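Local coordinates for protein catalase (Exiguobacterium oxidotolerans, PDB 2J2M) that catalyses the heme-dependent breakdown of hydrogen peroxide to water and molecular oxygen, at residues T76-A79 and F80-E83. Numbering follows the deposited sequence.
Sequences TKAA and FLQE
Q82 folds its carboxamide back over the chain so that NE2 is shared by two main-chain carbonyls, T76 O at 2.9 Å and A78 O at 2.7 Å. Both oxygens lie in its amide plane and both bonds are nearly straight, the two N-H groups each serving one acceptor. A bend at chi2 (-45°) turns the short chain toward them, a reach that suits glutamine, which ends in an NH2 with two hydrogens. A78 O also accepts from L81 N at 3.0 Å, the i to i+3 bond of a 3-10 turn; the two donors come from opposite faces of its carbonyl plane. A weak, long bond of the same spacing, Q82 N to A79 O at 3.4 Å, follows it. A glutamate in place of Q82 would probably leave both carbonyls without this donor and set its carboxylate against them. The T76 hydroxyl suits two roles: OG1 accepts from A78 N at 3.0 Å, closing an ST turn, and donates to G323 O. Apolar contacts are light: the side chains of T76 and L81 cross at about a right angle, CG2 of T76 meeting CD2 of L81 at 3.9 Å, while A78 brings just a methyl beside L81 and F80, whose buried side chains give the turn its apolar surface. The compact turn belongs to the loop joining antiparallel strands 59-68 and 87-95; T76 and L81 rest on W203 of strand 201-204.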
# COMPACT_ATOMS: atom_id res chain seq x y z
N THR A 76 13.55 12.84 -37.40
CA THR A 76 12.81 11.83 -36.70
C THR A 76 11.62 11.36 -37.49
O THR A 76 11.00 12.12 -38.24
CB THR A 76 12.34 12.26 -35.24
OG1 THR A 76 11.70 11.15 -34.60
CG2 THR A 76 11.37 13.44 -35.28
N LYS A 77 11.30 10.09 -37.28
CA LYS A 77 10.14 9.46 -37.88
C LYS A 77 9.00 9.43 -36.86
O LYS A 77 8.07 8.64 -37.01
CB LYS A 77 10.46 8.05 -38.36
CG LYS A 77 11.07 7.17 -37.28
CD LYS A 77 10.90 5.67 -37.58
CE LYS A 77 11.69 4.86 -36.60
NZ LYS A 77 11.65 3.45 -37.04
N ALA A 78 9.09 10.27 -35.82
CA ALA A 78 8.00 10.43 -34.87
C ALA A 78 6.77 10.85 -35.63
O ALA A 78 6.80 11.88 -36.32
CB ALA A 78 8.35 11.46 -33.82
N ALA A 79 5.70 10.05 -35.51
CA ALA A 79 4.43 10.27 -36.24
C ALA A 79 3.88 11.68 -36.14
O ALA A 79 3.52 12.29 -37.17
CB ALA A 79 3.37 9.27 -35.79
N PHE A 80 3.81 12.23 -34.92
CA PHE A 80 3.19 13.54 -34.76
C PHE A 80 4.00 14.69 -35.40
O PHE A 80 3.46 15.76 -35.65
CB PHE A 80 2.81 13.83 -33.30
CG PHE A 80 3.95 14.33 -32.44
CD1 PHE A 80 4.85 13.43 -31.84
CD2 PHE A 80 4.09 15.70 -32.19
CE1 PHE A 80 5.88 13.90 -31.01
CE2 PHE A 80 5.11 16.17 -31.37
CZ PHE A 80 6.01 15.27 -30.79
N LEU A 81 5.27 14.43 -35.68
CA LEU A 81 6.17 15.49 -36.16
C LEU A 81 6.42 15.47 -37.66
O LEU A 81 7.26 16.22 -38.16
CB LEU A 81 7.50 15.41 -35.40
CG LEU A 81 8.06 16.42 -34.38
CD1 LEU A 81 7.04 17.37 -33.76
CD2 LEU A 81 8.91 15.68 -33.32
N GLN A 82 5.69 14.62 -38.38
CA GLN A 82 5.84 14.49 -39.85
C GLN A 82 5.32 15.69 -40.67
O GLN A 82 5.98 16.11 -41.63
CB GLN A 82 5.23 13.17 -40.36
CG GLN A 82 5.93 11.91 -39.82
CD GLN A 82 7.44 12.05 -39.87
OE1 GLN A 82 8.03 12.05 -40.95
NE2 GLN A 82 8.09 12.16 -38.71
N GLU A 83 4.18 16.26 -40.28
CA GLU A 83 3.47 17.22 -41.12
C GLU A 83 3.17 18.50 -40.35
O GLU A 83 2.64 18.46 -39.24
CB GLU A 83 2.15 16.61 -41.65
CG GLU A 83 2.29 15.27 -42.37
CD GLU A 83 2.93 15.41 -43.76
OE1 GLU A 83 2.44 16.27 -44.55
OE2 GLU A 83 3.92 14.67 -44.05